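Local coordinates for protein inosine-uridine nucleoside N-ribohydrolase (PDB 4KL0) that binds calcium and probably hydrolyses N-glycosyl bonds, as a bacterial effector protein related to the inosine-uridine nucleoside hydrolases, at residues Ala162-Gly165 with Asp166-Arg169; Thr202-His205 with Ala206-Ala209; Leu314-Tyr317 with Asp318-Thr321. One frame throughout, in Å; residues are numbered along the deposited sequence.

Contact 1. Residues Ala162-Gly165 with Asp166-Arg169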
# COMPACT_ATOMS: atom_id res chain seq x y z
N ALA A 162 3.20 14.61 14.81
CA ALA A 162 2.90 15.72 15.71
C ALA A 162 3.04 15.32 17.18
O ALA A 162 3.62 16.09 17.99
CB ALA A 162 1.52 16.30 15.45
N GLU A 163 2.49 14.17 17.57
CA GLU A 163 2.51 13.75 18.97
C GLU A 163 3.89 13.29 19.39
O GLU A 163 4.28 13.48 20.54
CB GLU A 163 1.45 12.68 19.23
CG GLU A 163 0.06 13.27 18.96
CD GLU A 163 -1.07 12.31 19.22
OE1 GLU A 163 -0.80 11.23 19.82
OE2 GLU A 163 -2.21 12.64 18.81
N ALA A 164 4.67 12.75 18.46
CA ALA A 164 5.94 12.16 18.85
C ALA A 164 7.08 12.77 18.05
O ALA A 164 8.07 12.11 17.76
CB ALA A 164 5.89 10.66 18.68
N GLY A 165 6.92 14.04 17.69
CA GLY A 165 7.95 14.82 17.02
C GLY A 165 9.34 14.78 17.63
O GLY A 165 10.34 14.80 16.91
N ASP A 166 9.42 14.69 18.95
CA ASP A 166 10.71 14.51 19.62
C ASP A 166 11.34 13.16 19.20
O ASP A 166 12.55 13.06 18.89
CB ASP A 166 10.53 14.64 21.16
CG ASP A 166 9.37 13.75 21.74
OD1 ASP A 166 8.31 13.60 21.07
OD2 ASP A 166 9.52 13.21 22.87
N LEU A 167 10.53 12.11 19.18
CA LEU A 167 11.06 10.77 18.94
C LEU A 167 11.38 10.54 17.48
O LEU A 167 12.40 9.91 17.13
CB LEU A 167 10.09 9.68 19.44
CG LEU A 167 9.60 9.84 20.90
CD1 LEU A 167 8.46 8.88 21.29
CD2 LEU A 167 10.77 9.81 21.92
N VAL A 168 10.48 11.01 16.59
CA VAL A 168 10.53 10.60 15.19
C VAL A 168 11.83 11.09 14.59
O VAL A 168 12.45 10.45 13.72
CB VAL A 168 9.29 11.18 14.37
CG1 VAL A 168 9.51 11.06 12.93
CG2 VAL A 168 8.03 10.44 14.68
N ARG A 169 12.30 12.22 15.08
CA ARG A 169 13.51 12.79 14.53
C ARG A 169 14.68 11.82 14.72
O ARG A 169 15.50 11.65 13.84
CB ARG A 169 13.77 14.18 15.15
CG ARG A 169 14.90 14.97 14.47
CD ARG A 169 15.08 16.37 15.09
NE ARG A 169 14.64 16.38 16.50
CZ ARG A 169 13.87 17.32 17.04
NH1 ARG A 169 13.45 18.37 16.31
NH2 ARG A 169 13.51 17.23 18.32
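The guanidinium group of R169 lies with one face toward the carbonyl oxygen of G165; G165 O stands 4.2 Å above the plane set by R169 NE, NH1 and NH2, displaced toward the rim of the group. The bend of the arginine chain at chi3 (27°) turns its end back along the helix to this carbonyl, one turn earlier. The carboxylate of D166 is the second flat group. Its OD1 comes back over the preceding backbone and rests 3.4 Å from A164 C, in van der Waals contact with the peptide. This follows from the D166 first torsion of 50°, which sets CG between the backbone N and the carbonyl carbon.

The backbone turn centres on A164 O. V168 N donates to A164 O at 2.9 Å, whereas the bond from L167 N to A164 O is weak, its N-H angle only 124°. The same oxygen is bordered by aliphatic carbon, with V168 CG2 3.5 Å from A164 O. On the side of the turn that faces helix 133-141, A164 CB meets one methyl branch of L167, CD1, at 4.1 Å.

A164 breaks helical geometry, so the chain changes direction between helix 155-163 and helix 165-171, which leads into strand 172-178. A164, L167 and V168 pack on helix 133-141 through C136, L139 and A140, while V168 also touches I219 and R169 touches L217.

Contact 2. Residues Thr202-His205 with Ala206-Ala209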
# COMPACT_ATOMS: atom_id res chain seq x y z
N THR A 202 -7.37 12.24 0.44
CA THR A 202 -8.17 11.69 1.54
C THR A 202 -8.28 12.69 2.69
O THR A 202 -9.38 12.89 3.24
CB THR A 202 -7.60 10.35 2.05
OG1 THR A 202 -7.71 9.35 1.01
CG2 THR A 202 -8.39 9.87 3.29
N ASP A 203 -7.14 13.31 3.05
CA ASP A 203 -7.13 14.37 4.08
C ASP A 203 -5.97 15.28 3.66
O ASP A 203 -4.80 15.05 4.04
CB ASP A 203 -6.94 13.76 5.47
CG ASP A 203 -6.84 14.80 6.59
OD1 ASP A 203 -6.77 16.04 6.30
OD2 ASP A 203 -6.80 14.35 7.77
N ILE A 204 -6.30 16.30 2.89
CA ILE A 204 -5.22 17.09 2.26
C ILE A 204 -4.43 17.91 3.28
O ILE A 204 -3.22 18.12 3.07
CB ILE A 204 -5.74 17.93 1.10
CG1 ILE A 204 -4.54 18.50 0.31
CG2 ILE A 204 -6.60 19.05 1.66
CD1 ILE A 204 -3.63 17.45 -0.28
N HIS A 205 -5.08 18.37 4.36
CA HIS A 205 -4.38 19.15 5.40
C HIS A 205 -3.42 18.29 6.15
O HIS A 205 -2.29 18.72 6.40
CB HIS A 205 -5.37 19.80 6.38
CG HIS A 205 -6.42 20.57 5.65
ND1 HIS A 205 -6.10 21.61 4.79
CD2 HIS A 205 -7.76 20.39 5.54
CE1 HIS A 205 -7.20 22.06 4.22
NE2 HIS A 205 -8.22 21.35 4.66
N ALA A 206 -3.83 17.07 6.50
CA ALA A 206 -2.86 16.12 7.07
C ALA A 206 -1.71 15.78 6.12
O ALA A 206 -0.58 15.64 6.58
CB ALA A 206 -3.56 14.83 7.48
N ALA A 207 -1.98 15.62 4.80
CA ALA A 207 -0.90 15.37 3.84
C ALA A 207 0.06 16.57 3.80
O ALA A 207 1.27 16.37 3.80
CB ALA A 207 -1.40 15.13 2.45
N ARG A 208 -0.47 17.78 3.78
CA ARG A 208 0.45 18.94 3.81
C ARG A 208 1.26 18.94 5.12
O ARG A 208 2.45 19.28 5.10
CB ARG A 208 -0.36 20.24 3.70
CG ARG A 208 -0.96 20.37 2.35
CD ARG A 208 -1.86 21.60 2.18
NE ARG A 208 -2.15 21.68 0.76
CZ ARG A 208 -3.27 22.10 0.21
NH1 ARG A 208 -4.28 22.54 0.98
NH2 ARG A 208 -3.36 22.08 -1.14
N ALA A 209 0.63 18.65 6.24
CA ALA A 209 1.35 18.69 7.52
C ALA A 209 2.48 17.63 7.49
O ALA A 209 3.59 17.86 8.01
CB ALA A 209 0.41 18.44 8.65
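D203 caps the first turn of helix 204-216 through its side chain: A206 N donates to D203 OD1 at 3.1 Å in an almost straight bond (172°). The N-H arrives from above the carboxylate plane, 66° out of it. With CG anti to the backbone N (chi1 177°), the carboxylate folds forward over the start of the helix, where the helix dipole would favour its negative charge. D203 OD2 is hydrogen-bonded to T155 OG1, so one oxygen caps the helix while the other ties it to T155 at the start of helix 155-163.

Regular helical bonding begins at the same residue, with A207 N donating to D203 O at 3.0 Å; R208 N to I204 O and A209 N to H205 O follow. On the same face of the carboxylate as the capping N-H, A206 CB packs 3.3 Å from D203 OD2. On another side of the helix, I204 CG1 sits over the centre of one face of the R208 guanidinium, 3.8 Å from R208 CZ, while I204 CG2 lies 3.9 Å above the centre of the H205 ring. Isoleucine thus uses two branches to touch two flat groups.

The arrangement is an Asp N-cap, two residues before H205, which binds a second calcium ion in a structure of this protein, although that ion is absent here.

Contact 3. Residues Leu314-Tyr317 with Asp318-Thr321. With CA (calcium ion), chain B.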
# COMPACT_ATOMS: atom_id res chain seq x y z
N LEU A 314 -2.90 -4.75 -14.61
CA LEU A 314 -3.57 -4.41 -13.35
C LEU A 314 -2.52 -3.73 -12.44
O LEU A 314 -1.45 -4.32 -12.16
CB LEU A 314 -4.15 -5.66 -12.67
CG LEU A 314 -5.22 -6.37 -13.53
CD1 LEU A 314 -5.41 -7.77 -12.98
CD2 LEU A 314 -6.55 -5.54 -13.59
N ASN A 315 -2.81 -2.51 -11.97
CA ASN A 315 -1.81 -1.79 -11.17
C ASN A 315 -1.69 -2.22 -9.70
O ASN A 315 -2.73 -2.51 -9.06
CB ASN A 315 -2.12 -0.31 -11.24
CG ASN A 315 -2.03 0.22 -12.65
OD1 ASN A 315 -1.20 -0.25 -13.46
ND2 ASN A 315 -2.85 1.21 -12.97
N LEU A 316 -0.46 -2.33 -9.20
CA LEU A 316 -0.21 -2.63 -7.76
C LEU A 316 0.53 -1.45 -7.07
O LEU A 316 1.73 -1.51 -6.76
CB LEU A 316 0.60 -3.94 -7.58
CG LEU A 316 -0.17 -5.20 -7.96
CD1 LEU A 316 0.70 -6.51 -7.88
CD2 LEU A 316 -1.50 -5.28 -7.15
N TYR A 317 -0.19 -0.40 -6.74
CA TYR A 317 0.48 0.79 -6.27
C TYR A 317 1.09 0.60 -4.90
O TYR A 317 2.22 0.95 -4.65
CB TYR A 317 -0.53 1.96 -6.14
CG TYR A 317 -1.37 2.19 -7.37
CD1 TYR A 317 -0.87 2.94 -8.42
CD2 TYR A 317 -2.66 1.68 -7.46
CE1 TYR A 317 -1.65 3.17 -9.57
CE2 TYR A 317 -3.45 1.88 -8.59
CZ TYR A 317 -2.93 2.63 -9.63
OH TYR A 317 -3.71 2.86 -10.76
N ASP A 318 0.30 0.03 -4.01
CA ASP A 318 0.78 -0.06 -2.65
C ASP A 318 1.89 -1.12 -2.44
O ASP A 318 2.85 -0.88 -1.67
CB ASP A 318 -0.41 -0.33 -1.71
CG ASP A 318 -1.35 0.85 -1.63
OD1 ASP A 318 -1.02 1.96 -2.09
OD2 ASP A 318 -2.45 0.72 -1.04
N PRO A 319 1.81 -2.27 -3.11
CA PRO A 319 2.91 -3.22 -2.95
C PRO A 319 4.20 -2.64 -3.47
O PRO A 319 5.24 -2.86 -2.85
CB PRO A 319 2.49 -4.36 -3.87
CG PRO A 319 1.02 -4.37 -3.73
CD PRO A 319 0.63 -2.90 -3.73
N LEU A 320 4.16 -1.90 -4.57
CA LEU A 320 5.37 -1.29 -5.05
C LEU A 320 5.92 -0.27 -4.07
O LEU A 320 7.13 -0.08 -3.97
CB LEU A 320 5.14 -0.61 -6.41
CG LEU A 320 4.99 -1.65 -7.52
CD1 LEU A 320 4.39 -0.96 -8.80
CD2 LEU A 320 6.35 -2.26 -7.89
N THR A 321 5.05 0.44 -3.37
CA THR A 321 5.49 1.43 -2.36
C THR A 321 6.28 0.74 -1.25
O THR A 321 7.33 1.22 -0.84
CB THR A 321 4.26 2.18 -1.80
OG1 THR A 321 3.62 2.82 -2.91
CG2 THR A 321 4.65 3.23 -0.79
CA CA B . -4.24 2.02 -0.16
O HOH W 1 -3.00 3.54 -2.01
O HOH W 2 -5.31 1.56 -2.35
O HOH W 3 -5.55 4.19 -0.70
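Y317 O is gripped twice by T321, one turn ahead, and this marks the tight side of the contact. T321 N donates to Y317 O at 3.1 Å and T321 OG1 at 2.9 Å, the two donors approaching from opposite faces of the carbonyl plane. The threonine first torsion (-59°) sets OG1 anti to its own carbonyl carbon and turns the hydroxyl back to the preceding turn. L316 O receives L320 N at 3.3 Å and is lined by the leucine side chain, with L320 CG and CD1 close by. L316 CB packs on P319 CG, 3.9 Å away. P319 extends this apolar packing to V44, T45 and I48 of helix 41-54.

L316 occupies the N-cap position of helix 317-325, and the helix start brings D318 to the calcium ion. D41 completes the junction: its OD2 accepts a hydrogen bond from D318 N and a weak one from Y317 N. D318 OD2 binds calcium at 2.4 Å; D35, D42 and the carbonyl of I151 also bind it, a site characteristic of the nucleoside hydrolase family.

The metal side is the hydrated one. Three waters complete the calcium shell, and one of them also donates to D318 OD1 at 2.5 Å, so the carboxylate holds the metal with one oxygen and a metal-bound water with the other. The Y317 side chain packs on K226, A229 and Y230 of helix 226-231, and its OH accepts from N315 ND2 at 2.9 Å, with the hydroxyl tilted 24° from the amide plane.

In the fold
The three contacts follow one another along the chain, all in its nucleoside hydrolase part and none touching another. Contacts 1 and 2 lie on the same side of the chain's centre, about 18 Å apart between centres. Helix 155-163 joins them: contact 1 includes its end, and contact 2 packs against it. Strand 172-178 follows contact 1 and also touches the helix start in contact 3, whose centre is about 21 Å from that of contact 2 and about 29 Å from that of contact 1. Contact 1 is thus a peripheral helix junction, whereas contact 3 supplies a calcium ligand near the centre and contact 2 holds a second-site histidine.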